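Long-range contacts in benzoylformate decarboxylase (Mycobacterium smegmatis, PDB 4Q9D), which belongs to the family of thiamine diphosphate-dependent enzymes, forms an assembly of four chains and carries a bound magnesium ion: residues A87-N92 / M154-L159; P237-F242 / S396-G401; S347-T352 / Y361-N366; A353-N358 / A501-T506. All blocks are in the same frame, centred on the assembly; numbering follows the deposited sequence.

Interaction 1: A87-N92 / M154-L159; sequences AAYRAN and MGPVFL
The Tyr89 ring meets the pyrrolidine of Pro156 obliquely: CD1 lies 3.9 Å from Pro156 CD, and the two side chains cross at about a right angle. Trp125 meets the same aromatic ring with its plane almost perpendicular. The second flat group, the amide of Asn92, has the carbonyl oxygen of Met154 only 15° out of its plane, where ND2 donates a hydrogen bond of 3.3 Å to Met154 O. That bond runs nearly along the C=O axis, although it is somewhat bent at the hydrogen (145°). Helix 82-90 ends here in a Schellman motif: Asn92, with positive phi, sends the chain on to strand 95-101, while its amide meets the loop that leads into strand 157-162 of the same parallel sheet in the N-terminal domain. CG anti to the backbone N (chi1 -178°) sets the tyrosine ring beside the pyrrolidine. Pro156 CD also comes within 3.5 Å of Tyr89 CA, and Tyr89 CB rests 3.9 Å from Pro156 CG. Ala88 O lies 4.0 Å from Pro156 CD, and the Ala88 side chain touches Leu95 on strand 95-101. At the other end of the contact, Met154 CB comes 3.3 Å from Asn92 O while its extended thioether leads away.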
loop_
_atom_site.group_PDB
_atom_site.type_symbol
_atom_site.label_atom_id
_atom_site.label_comp_id
_atom_site.label_asym_id
_atom_site.label_seq_id
_atom_site.Cartn_x
_atom_site.Cartn_y
_atom_site.Cartn_z
ATOM N N ALA B 87 -6.538 0.717 17.923
ATOM C CA ALA B 87 -7.581 1.015 18.915
ATOM C C ALA B 87 -8.296 2.350 18.651
ATOM O O ALA B 87 -9.516 2.427 18.719
ATOM C CB ALA B 87 -6.994 0.984 20.343
ATOM N N ALA B 88 -7.531 3.406 18.367
ATOM C CA ALA B 88 -8.105 4.718 18.082
ATOM C C ALA B 88 -8.946 4.662 16.805
ATOM O O ALA B 88 -10.008 5.275 16.699
ATOM C CB ALA B 88 -6.972 5.785 17.946
ATOM N N TYR B 89 -8.434 3.950 15.811
ATOM C CA TYR B 89 -9.140 3.835 14.559
ATOM C C TYR B 89 -10.481 3.075 14.775
ATOM O O TYR B 89 -11.540 3.509 14.296
ATOM C CB TYR B 89 -8.270 3.098 13.537
ATOM C CG TYR B 89 -8.954 3.003 12.182
ATOM C CD1 TYR B 89 -8.692 3.935 11.195
ATOM C CD2 TYR B 89 -9.857 1.971 11.892
ATOM C CE1 TYR B 89 -9.291 3.858 9.943
ATOM C CE2 TYR B 89 -10.478 1.890 10.646
ATOM C CZ TYR B 89 -10.198 2.833 9.679
ATOM O OH TYR B 89 -10.800 2.767 8.439
ATOM N N ARG B 90 -10.440 1.959 15.510
ATOM C CA ARG B 90 -11.685 1.206 15.808
ATOM C C ARG B 90 -12.682 2.012 16.665
ATOM O O ARG B 90 -13.888 1.844 16.532
ATOM C CB ARG B 90 -11.369 -0.118 16.507
ATOM C CG ARG B 90 -10.578 -1.139 15.664
ATOM C CD ARG B 90 -11.332 -1.588 14.451
ATOM N NE ARG B 90 -10.867 -2.899 13.965
ATOM C CZ ARG B 90 -11.345 -3.495 12.868
ATOM N NH1 ARG B 90 -12.277 -2.902 12.121
ATOM N NH2 ARG B 90 -10.873 -4.672 12.493
ATOM N N ALA B 91 -12.183 2.894 17.534
ATOM C CA ALA B 91 -13.050 3.775 18.344
ATOM C C ALA B 91 -13.583 5.009 17.611
ATOM O O ALA B 91 -14.314 5.831 18.205
ATOM C CB ALA B 91 -12.310 4.231 19.636
ATOM N N ASN B 92 -13.208 5.178 16.346
ATOM C CA ASN B 92 -13.543 6.425 15.634
ATOM C C ASN B 92 -13.098 7.704 16.376
ATOM O O ASN B 92 -13.835 8.684 16.495
ATOM C CB ASN B 92 -15.038 6.474 15.302
ATOM C CG ASN B 92 -15.492 5.270 14.471
ATOM O OD1 ASN B 92 -16.330 4.487 14.901
ATOM N ND2 ASN B 92 -14.923 5.116 13.303
ATOM N N MET B 154 -15.612 9.776 12.362
ATOM C CA MET B 154 -14.343 10.320 12.802
ATOM C C MET B 154 -13.285 9.238 12.879
ATOM O O MET B 154 -13.604 8.066 12.951
ATOM C CB MET B 154 -14.494 10.986 14.176
ATOM C CG MET B 154 -15.392 12.214 14.151
ATOM S SD MET B 154 -15.436 13.051 15.726
ATOM C CE MET B 154 -16.465 14.459 15.333
ATOM N N GLY B 155 -12.019 9.641 12.875
ATOM C CA GLY B 155 -10.942 8.689 12.966
ATOM C C GLY B 155 -9.579 9.352 12.898
ATOM O O GLY B 155 -9.467 10.559 12.666
ATOM N N PRO B 156 -8.528 8.563 13.122
ATOM C CA PRO B 156 -7.190 9.167 13.184
ATOM C C PRO B 156 -6.611 9.406 11.791
ATOM O O PRO B 156 -6.940 8.698 10.823
ATOM C CB PRO B 156 -6.366 8.114 13.932
ATOM C CG PRO B 156 -7.056 6.784 13.554
ATOM C CD PRO B 156 -8.531 7.132 13.496
ATOM N N VAL B 157 -5.738 10.402 11.689
ATOM C CA VAL B 157 -5.048 10.650 10.426
ATOM C C VAL B 157 -3.563 10.834 10.700
ATOM O O VAL B 157 -3.170 11.085 11.843
ATOM C CB VAL B 157 -5.626 11.883 9.690
ATOM C CG1 VAL B 157 -7.137 11.702 9.445
ATOM C CG2 VAL B 157 -5.368 13.138 10.505
ATOM N N PHE B 158 -2.736 10.701 9.654
ATOM C CA PHE B 158 -1.289 10.770 9.814
ATOM C C PHE B 158 -0.660 11.845 8.901
ATOM O O PHE B 158 -0.927 11.907 7.685
ATOM C CB PHE B 158 -0.651 9.395 9.529
ATOM C CG PHE B 158 0.859 9.378 9.651
ATOM C CD1 PHE B 158 1.478 9.320 10.899
ATOM C CD2 PHE B 158 1.657 9.368 8.524
ATOM C CE1 PHE B 158 2.877 9.273 11.017
ATOM C CE2 PHE B 158 3.049 9.353 8.628
ATOM C CZ PHE B 158 3.664 9.310 9.866
ATOM N N LEU B 159 0.203 12.663 9.486
ATOM C CA LEU B 159 0.935 13.691 8.739
ATOM C C LEU B 159 2.393 13.562 9.061
ATOM O O LEU B 159 2.773 13.595 10.229
ATOM C CB LEU B 159 0.510 15.079 9.204
ATOM C CG LEU B 159 -0.505 15.893 8.423
ATOM C CD1 LEU B 159 -0.625 17.249 9.125
ATOM C CD2 LEU B 159 -0.015 16.094 6.986
#

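Interaction 2: P237-F242 / S396-G401; sequences PDRMSF and SFFATG
A Met-aromatic contact between Met240 and Phe397 lies at the heart of the junction where a loop of the central domain, 237-242, runs along strand 397-399, an outermost strand of the C-terminal parallel sheet. Met240 CE sits over the centre of the Phe397 ring, 3.8 Å from the centroid and 8° off its normal, with SD over the same face. Phe397 reaches this place because CG stands anti to its backbone N (chi1 178°). At the edge of the ring, in plane, Pro237 O approaches CE2 to 3.5 Å. Backbone joins backbone where Ala399 N donates to Asp238 O, 3.0 Å away, and Phe398 CA adds a CA-H...O contact to that oxygen. Arg239 starts away from the strand but bends at chi2 and chi3, so that its guanidinium lies beside Phe398; Phe398 CE1 covers one guanidinium face near the rim, 3.6 Å from NH1, with the two planes 51° apart. One water accepts from Arg239 NE and Met240 N. It lies 2.7 Å from Phe397 O and probably donates there. A second accepts from Ser396 N and, 3.0 Å from Met240 O, probably donates to it. Asp238 CB is pressed to 3.0 Å from Ala399 O, while its carboxylate forms salt bridges with Arg213 and Arg279. Arg239 pairs with Asp212 and hydrogen-bonds Gln62. The chemistry is therefore divided: aromatic and methyl groups pack across the domain junction, Asp212 balances the buried charge of Arg239, and two arginines probably keep Asp238 ionised.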
loop_
_atom_site.group_PDB
_atom_site.type_symbol
_atom_site.label_atom_id
_atom_site.label_comp_id
_atom_site.label_asym_id
_atom_site.label_seq_id
_atom_site.Cartn_x
_atom_site.Cartn_y
_atom_site.Cartn_z
ATOM N N PRO B 237 -18.205 -3.909 24.899
ATOM C CA PRO B 237 -18.387 -2.484 24.634
ATOM C C PRO B 237 -17.121 -1.689 24.927
ATOM O O PRO B 237 -16.478 -1.955 25.944
ATOM C CB PRO B 237 -19.481 -2.103 25.651
ATOM C CG PRO B 237 -19.162 -2.980 26.822
ATOM C CD PRO B 237 -18.887 -4.312 26.146
ATOM N N ASP B 238 -16.744 -0.755 24.046
ATOM C CA ASP B 238 -15.711 0.217 24.393
ATOM C C ASP B 238 -16.363 1.480 24.980
ATOM O O ASP B 238 -15.689 2.299 25.570
ATOM C CB ASP B 238 -14.795 0.574 23.194
ATOM C CG ASP B 238 -15.567 0.775 21.876
ATOM O OD1 ASP B 238 -16.568 0.061 21.633
ATOM O OD2 ASP B 238 -15.138 1.629 21.067
ATOM N N ARG B 239 -17.680 1.628 24.791
ATOM C CA ARG B 239 -18.471 2.658 25.470
ATOM C C ARG B 239 -19.812 2.054 25.855
ATOM O O ARG B 239 -20.246 1.060 25.252
ATOM C CB ARG B 239 -18.700 3.911 24.590
ATOM C CG ARG B 239 -17.399 4.563 24.082
ATOM C CD ARG B 239 -16.716 5.419 25.150
ATOM N NE ARG B 239 -17.566 6.557 25.440
ATOM C CZ ARG B 239 -17.372 7.798 25.014
ATOM N NH1 ARG B 239 -16.291 8.130 24.291
ATOM N NH2 ARG B 239 -18.260 8.726 25.350
ATOM N N MET B 240 -20.446 2.626 26.878
ATOM C CA MET B 240 -21.821 2.256 27.237
ATOM C C MET B 240 -22.742 3.445 27.076
ATOM O O MET B 240 -22.426 4.536 27.542
ATOM C CB MET B 240 -21.871 1.695 28.639
ATOM C CG MET B 240 -21.467 0.221 28.585
ATOM S SD MET B 240 -21.614 -0.553 30.150
ATOM C CE MET B 240 -20.389 -1.874 30.131
ATOM N N SER B 241 -23.873 3.224 26.410
ATOM C CA SER B 241 -24.655 4.312 25.840
ATOM C C SER B 241 -26.081 4.363 26.403
ATOM O O SER B 241 -26.880 5.203 25.996
ATOM C CB SER B 241 -24.725 4.133 24.310
ATOM O OG SER B 241 -23.439 4.186 23.692
ATOM N N PHE B 242 -26.403 3.464 27.327
ATOM C CA PHE B 242 -27.766 3.385 27.884
ATOM C C PHE B 242 -27.658 2.934 29.341
ATOM O O PHE B 242 -26.932 1.990 29.629
ATOM C CB PHE B 242 -28.575 2.365 27.074
ATOM C CG PHE B 242 -30.029 2.219 27.494
ATOM C CD1 PHE B 242 -30.986 3.150 27.090
ATOM C CD2 PHE B 242 -30.447 1.123 28.254
ATOM C CE1 PHE B 242 -32.321 3.002 27.449
ATOM C CE2 PHE B 242 -31.787 0.973 28.606
ATOM C CZ PHE B 242 -32.717 1.916 28.213
ATOM N N SER B 396 -19.048 7.570 30.906
ATOM C CA SER B 396 -18.508 7.173 32.202
ATOM C C SER B 396 -17.983 5.760 32.196
ATOM O O SER B 396 -17.714 5.187 33.254
ATOM C CB SER B 396 -19.563 7.345 33.304
ATOM O OG SER B 396 -19.931 8.707 33.405
ATOM N N PHE B 397 -17.867 5.195 31.003
ATOM C CA PHE B 397 -17.301 3.867 30.830
ATOM C C PHE B 397 -16.438 3.900 29.569
ATOM O O PHE B 397 -16.879 4.407 28.529
ATOM C CB PHE B 397 -18.371 2.793 30.631
ATOM C CG PHE B 397 -17.789 1.438 30.407
ATOM C CD1 PHE B 397 -17.472 0.625 31.491
ATOM C CD2 PHE B 397 -17.486 0.998 29.122
ATOM C CE1 PHE B 397 -16.870 -0.640 31.295
ATOM C CE2 PHE B 397 -16.910 -0.247 28.914
ATOM C CZ PHE B 397 -16.606 -1.081 30.010
ATOM N N PHE B 398 -15.227 3.359 29.665
ATOM C CA PHE B 398 -14.311 3.279 28.509
ATOM C C PHE B 398 -13.522 1.972 28.515
ATOM O O PHE B 398 -13.038 1.534 29.560
ATOM C CB PHE B 398 -13.306 4.433 28.532
ATOM C CG PHE B 398 -13.946 5.799 28.600
ATOM C CD1 PHE B 398 -14.150 6.553 27.441
ATOM C CD2 PHE B 398 -14.327 6.341 29.826
ATOM C CE1 PHE B 398 -14.738 7.828 27.493
ATOM C CE2 PHE B 398 -14.919 7.621 29.897
ATOM C CZ PHE B 398 -15.123 8.363 28.726
ATOM N N ALA B 399 -13.408 1.350 27.349
ATOM C CA ALA B 399 -12.499 0.225 27.166
ATOM C C ALA B 399 -11.887 0.293 25.762
ATOM O O ALA B 399 -12.380 1.028 24.888
ATOM C CB ALA B 399 -13.225 -1.103 27.356
ATOM N N THR B 400 -10.824 -0.484 25.568
ATOM C CA THR B 400 -10.101 -0.538 24.298
ATOM C C THR B 400 -11.031 -0.608 23.096
ATOM O O THR B 400 -11.955 -1.438 23.063
ATOM C CB THR B 400 -9.142 -1.729 24.248
ATOM O OG1 THR B 400 -8.653 -1.851 22.906
ATOM C CG2 THR B 400 -9.866 -3.048 24.665
ATOM N N GLY B 401 -10.792 0.275 22.120
ATOM C CA GLY B 401 -11.556 0.293 20.869
ATOM C C GLY B 401 -11.389 -0.992 20.076
ATOM O O GLY B 401 -12.315 -1.456 19.404
HETATM O O HOH W 1 -19.289 5.133 27.682
HETATM O O HOH W 2 -21.256 5.905 29.909
#

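Interaction 3: S347-T352 / Y361-N366; sequences SDIPST and YEVLSN
An ST turn at Ser347 prepares a serine hydroxyl to hold Glu362 of helix 357-367, tying the loop that precedes the helix back onto its flank at the protein surface. Ser347 OG accepts from Ile349 N at 3.0 Å and donates to Glu362 OE1 at 2.7 Å, so this one hydroxyl both closes the turn and reaches the helix. The acceptor uses its syn lone pair, on the side of OE2. A water takes a hydrogen bond from Asp348 N and gives one to Glu362 OE1, also 2.7 Å away; OE1 is thus gripped by two donors from the loop side, one of them through solvent. The glutamate can span the gap because its chain is fully stretched, CG anti to the backbone N (chi1 -179°) and CD carrying on in line. Asp348 itself turns toward the start of the same helix, where its OD2 is hydrogen-bonded by Thr356 and Asn358. Beside the polar link, Ile349 crosses Glu362 and Val363 obliquely. Its terminal methyl does the touching: CD1 lies 3.5 Å from the carboxylate carbon CD of Glu362 and 3.7 Å from its CG. Val363, which also packs on Leu509 and Leu513 of helix 506-518, meets that methyl with one branch, CG2 at 3.6 Å from Ile349 CD1. One helical turn on from Glu362, Asn366 ND2 comes within 3.7 Å of Ile349 CD1.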
loop_
_atom_site.group_PDB
_atom_site.type_symbol
_atom_site.label_atom_id
_atom_site.label_comp_id
_atom_site.label_asym_id
_atom_site.label_seq_id
_atom_site.Cartn_x
_atom_site.Cartn_y
_atom_site.Cartn_z
ATOM N N SER B 347 -22.576 -12.255 47.642
ATOM C CA SER B 347 -21.448 -11.548 48.221
ATOM C C SER B 347 -20.327 -12.455 48.712
ATOM O O SER B 347 -20.587 -13.471 49.349
ATOM C CB SER B 347 -21.920 -10.689 49.384
ATOM O OG SER B 347 -20.791 -10.146 50.012
ATOM N N ASP B 348 -19.083 -12.085 48.415
ATOM C CA ASP B 348 -17.917 -12.765 48.990
ATOM C C ASP B 348 -17.182 -11.841 49.958
ATOM O O ASP B 348 -15.994 -12.009 50.212
ATOM C CB ASP B 348 -16.956 -13.206 47.896
ATOM C CG ASP B 348 -17.477 -14.376 47.102
ATOM O OD1 ASP B 348 -18.115 -15.256 47.715
ATOM O OD2 ASP B 348 -17.242 -14.419 45.869
ATOM N N ILE B 349 -17.886 -10.846 50.477
ATOM C CA ILE B 349 -17.342 -9.982 51.529
ATOM C C ILE B 349 -17.853 -10.500 52.872
ATOM O O ILE B 349 -19.030 -10.843 52.977
ATOM C CB ILE B 349 -17.887 -8.560 51.372
ATOM C CG1 ILE B 349 -17.345 -7.912 50.103
ATOM C CG2 ILE B 349 -17.634 -7.708 52.631
ATOM C CD1 ILE B 349 -17.857 -6.484 49.933
ATOM N N PRO B 350 -16.984 -10.568 53.893
ATOM C CA PRO B 350 -15.556 -10.240 53.820
ATOM C C PRO B 350 -14.716 -11.405 53.332
ATOM O O PRO B 350 -15.163 -12.545 53.269
ATOM C CB PRO B 350 -15.196 -9.934 55.275
ATOM C CG PRO B 350 -16.095 -10.901 56.053
ATOM C CD PRO B 350 -17.405 -10.884 55.282
ATOM N N SER B 351 -13.477 -11.108 52.979
ATOM C CA SER B 351 -12.609 -12.121 52.415
ATOM C C SER B 351 -11.157 -11.683 52.609
ATOM O O SER B 351 -10.862 -10.480 52.646
ATOM C CB SER B 351 -12.962 -12.318 50.934
ATOM O OG SER B 351 -12.233 -13.382 50.375
ATOM N N THR B 352 -10.250 -12.639 52.784
ATOM C CA THR B 352 -8.846 -12.281 52.829
ATOM C C THR B 352 -8.199 -12.576 51.472
ATOM O O THR B 352 -8.698 -13.389 50.695
ATOM C CB THR B 352 -8.047 -13.029 53.923
ATOM O OG1 THR B 352 -8.180 -14.431 53.711
ATOM C CG2 THR B 352 -8.519 -12.658 55.319
ATOM N N TYR B 361 -14.969 -6.525 43.031
ATOM C CA TYR B 361 -15.918 -5.598 42.406
ATOM C C TYR B 361 -17.032 -5.152 43.345
ATOM O O TYR B 361 -17.515 -4.026 43.240
ATOM C CB TYR B 361 -16.484 -6.160 41.103
ATOM C CG TYR B 361 -15.529 -6.011 39.935
ATOM C CD1 TYR B 361 -15.654 -4.955 39.034
ATOM C CD2 TYR B 361 -14.481 -6.915 39.748
ATOM C CE1 TYR B 361 -14.741 -4.804 37.961
ATOM C CE2 TYR B 361 -13.584 -6.778 38.690
ATOM C CZ TYR B 361 -13.719 -5.732 37.800
ATOM O OH TYR B 361 -12.827 -5.644 36.754
ATOM N N GLU B 362 -17.422 -6.007 44.292
ATOM C CA GLU B 362 -18.455 -5.579 45.249
ATOM C C GLU B 362 -17.900 -4.529 46.161
ATOM O O GLU B 362 -18.537 -3.514 46.395
ATOM C CB GLU B 362 -19.011 -6.728 46.104
ATOM C CG GLU B 362 -20.106 -6.187 47.048
ATOM C CD GLU B 362 -20.696 -7.236 47.977
ATOM O OE1 GLU B 362 -20.204 -8.397 47.988
ATOM O OE2 GLU B 362 -21.646 -6.877 48.706
ATOM N N VAL B 363 -16.687 -4.742 46.669
ATOM C CA VAL B 363 -16.042 -3.679 47.438
ATOM C C VAL B 363 -15.958 -2.370 46.645
ATOM O O VAL B 363 -16.199 -1.291 47.181
ATOM C CB VAL B 363 -14.628 -4.065 47.891
ATOM C CG1 VAL B 363 -13.967 -2.876 48.566
ATOM C CG2 VAL B 363 -14.688 -5.273 48.832
ATOM N N LEU B 364 -15.617 -2.455 45.360
ATOM C CA LEU B 364 -15.538 -1.234 44.534
ATOM C C LEU B 364 -16.895 -0.543 44.447
ATOM O O LEU B 364 -16.997 0.691 44.568
ATOM C CB LEU B 364 -15.083 -1.574 43.114
ATOM C CG LEU B 364 -13.607 -1.697 42.807
ATOM C CD1 LEU B 364 -13.523 -2.153 41.355
ATOM C CD2 LEU B 364 -12.946 -0.334 42.974
ATOM N N SER B 365 -17.947 -1.333 44.233
ATOM C CA SER B 365 -19.282 -0.732 44.120
ATOM C C SER B 365 -19.714 -0.062 45.425
ATOM O O SER B 365 -20.433 0.944 45.411
ATOM C CB SER B 365 -20.327 -1.760 43.699
ATOM O OG SER B 365 -20.516 -2.697 44.733
ATOM N N ASN B 366 -19.266 -0.588 46.557
ATOM C CA ASN B 366 -19.598 0.077 47.831
ATOM C C ASN B 366 -18.954 1.442 47.990
ATOM O O ASN B 366 -19.512 2.315 48.662
ATOM C CB ASN B 366 -19.199 -0.791 49.023
ATOM C CG ASN B 366 -20.000 -2.067 49.102
ATOM O OD1 ASN B 366 -21.126 -2.141 48.607
ATOM N ND2 ASN B 366 -19.414 -3.092 49.706
HETATM O O HOH W 3 -18.614 -10.067 46.672
#

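Interaction 4: A353-N358 / A501-T506; sequences APMTSN and ATVEST
Met355 lays the end of its thioether against the turn that starts helix 506-518: SD lies 3.8 Å from Thr506 CG2, and CE reaches the backbone at Ser505 C, 3.5 Å away. The two side chains, Met355 and Thr506, cross at a slant. A first torsion that sets CG between the backbone N and the carbonyl carbon (chi1 61°), followed by a bend at chi3 (81°), brings the methyl across the peptide joining Ser505 to Thr506. Val503 touches that methyl more loosely, CG2 standing 4.5 Å from Met355 CE. The polar part of the contact is a single backbone bond, from Ala353 N to Glu504 O, short at 2.6 Å and nearly straight (169°). Ala353 CB nestles beside the same carbonyl, 3.2 Å from Glu504 O. Both segments continue into helices with capped starts. Ser505 is an N-cap whose OG takes Met508 N, and Thr356 is an N-cap whose OG1 takes Ala359 N; the Thr506 hydroxyl is turned to Ser351 N. Met355 and Val503 both pack on Val527 of strand 523-528, while the backbone of Met355 bonds with Pro528 and Leu530 near the end of that strand. Strand 499-502, helix 506-518 and strand 523-528 form a beta-alpha-beta crossover at the edge of the parallel sheet, as belongs to the C-terminal domain of thiamine diphosphate enzymes.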
loop_
_atom_site.group_PDB
_atom_site.type_symbol
_atom_site.label_atom_id
_atom_site.label_comp_id
_atom_site.label_asym_id
_atom_site.label_seq_id
_atom_site.Cartn_x
_atom_site.Cartn_y
_atom_site.Cartn_z
ATOM N N ALA B 353 -7.081 -11.908 51.194
ATOM C CA ALA B 353 -6.371 -12.126 49.939
ATOM C C ALA B 353 -5.715 -13.486 49.995
ATOM O O ALA B 353 -5.223 -13.884 51.041
ATOM C CB ALA B 353 -5.336 -11.044 49.729
ATOM N N PRO B 354 -5.696 -14.205 48.864
ATOM C CA PRO B 354 -6.245 -13.774 47.578
ATOM C C PRO B 354 -7.741 -13.997 47.535
ATOM O O PRO B 354 -8.238 -15.011 48.008
ATOM C CB PRO B 354 -5.535 -14.689 46.572
ATOM C CG PRO B 354 -5.314 -15.929 47.330
ATOM C CD PRO B 354 -4.991 -15.489 48.748
ATOM N N MET B 355 -8.454 -13.032 46.969
ATOM C CA MET B 355 -9.910 -13.065 46.952
ATOM C C MET B 355 -10.465 -13.287 45.546
ATOM O O MET B 355 -9.726 -13.250 44.551
ATOM C CB MET B 355 -10.443 -11.766 47.541
ATOM C CG MET B 355 -10.014 -10.558 46.775
ATOM S SD MET B 355 -10.384 -9.038 47.660
ATOM C CE MET B 355 -9.001 -8.960 48.796
ATOM N N THR B 356 -11.763 -13.564 45.473
ATOM C CA THR B 356 -12.439 -13.700 44.199
ATOM C C THR B 356 -12.541 -12.321 43.526
ATOM O O THR B 356 -12.588 -11.287 44.198
ATOM C CB THR B 356 -13.862 -14.257 44.393
ATOM O OG1 THR B 356 -14.606 -13.357 45.215
ATOM C CG2 THR B 356 -13.827 -15.627 45.057
ATOM N N SER B 357 -12.598 -12.293 42.205
ATOM C CA SER B 357 -12.896 -11.022 41.535
ATOM C C SER B 357 -14.289 -10.503 41.936
ATOM O O SER B 357 -14.550 -9.292 41.953
ATOM C CB SER B 357 -12.769 -11.157 40.008
ATOM O OG SER B 357 -13.374 -12.349 39.534
ATOM N N ASN B 358 -15.184 -11.424 42.267
ATOM C CA ASN B 358 -16.505 -11.041 42.762
ATOM C C ASN B 358 -16.407 -10.189 44.044
ATOM O O ASN B 358 -17.095 -9.168 44.180
ATOM C CB ASN B 358 -17.363 -12.298 42.961
ATOM C CG ASN B 358 -18.775 -11.974 43.405
ATOM O OD1 ASN B 358 -19.513 -11.292 42.694
ATOM N ND2 ASN B 358 -19.159 -12.453 44.592
ATOM N N ALA B 501 -0.511 0.447 47.368
ATOM C CA ALA B 501 -0.581 -0.542 48.438
ATOM C C ALA B 501 -0.897 -1.909 47.846
ATOM O O ALA B 501 -1.475 -2.028 46.758
ATOM C CB ALA B 501 -1.610 -0.152 49.520
ATOM N N THR B 502 -0.468 -2.947 48.551
ATOM C CA THR B 502 -0.837 -4.307 48.203
ATOM C C THR B 502 -1.885 -4.710 49.244
ATOM O O THR B 502 -1.594 -4.747 50.433
ATOM C CB THR B 502 0.393 -5.230 48.259
ATOM O OG1 THR B 502 1.353 -4.793 47.283
ATOM C CG2 THR B 502 0.004 -6.717 48.020
ATOM N N VAL B 503 -3.111 -4.971 48.807
ATOM C CA VAL B 503 -4.184 -5.198 49.756
ATOM C C VAL B 503 -4.217 -6.665 50.227
ATOM O O VAL B 503 -3.933 -7.595 49.449
ATOM C CB VAL B 503 -5.539 -4.704 49.208
ATOM C CG1 VAL B 503 -5.380 -3.297 48.603
ATOM C CG2 VAL B 503 -6.073 -5.638 48.193
ATOM N N GLU B 504 -4.553 -6.860 51.500
ATOM C CA GLU B 504 -4.564 -8.194 52.122
ATOM C C GLU B 504 -5.964 -8.776 52.369
ATOM O O GLU B 504 -6.123 -9.964 52.686
ATOM C CB GLU B 504 -3.788 -8.145 53.439
ATOM C CG GLU B 504 -2.332 -7.704 53.252
ATOM C CD GLU B 504 -1.648 -7.213 54.536
ATOM O OE1 GLU B 504 -2.054 -7.605 55.656
ATOM O OE2 GLU B 504 -0.686 -6.422 54.415
ATOM N N SER B 505 -6.984 -7.950 52.199
ATOM C CA SER B 505 -8.334 -8.353 52.560
ATOM C C SER B 505 -9.318 -7.383 51.957
ATOM O O SER B 505 -8.933 -6.291 51.498
ATOM C CB SER B 505 -8.492 -8.284 54.082
ATOM O OG SER B 505 -8.380 -6.925 54.510
ATOM N N THR B 506 -10.594 -7.744 52.007
ATOM C CA THR B 506 -11.635 -6.820 51.589
ATOM C C THR B 506 -11.685 -5.589 52.487
ATOM O O THR B 506 -11.971 -4.484 52.004
ATOM C CB THR B 506 -13.010 -7.505 51.510
ATOM O OG1 THR B 506 -13.288 -8.174 52.750
ATOM C CG2 THR B 506 -13.021 -8.519 50.373
#

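The four contacts visit all three parallel-sheet domains. Interaction 1 closes within the N-terminal part before interaction 2 opens; their centres are 16 Å apart and they touch, through Arg90 with Gly401 and Ala91 with Asp238, so the helix end of the first packs on the central-to-C-terminal junction of the second. Interaction 3 is nested inside the loop that interaction 2 closes, while interaction 4 crosses both along the chain. Interactions 3 and 4, with centres 9 Å apart, share helix 357-367 and touch, with a probable hydrogen bond between Ser351 O and Thr506 N. The centres of interactions 2 and 4 are 26 Å apart, one on outermost strand 397-399, the other just beyond the end of strand 499-502 at the opposite margin.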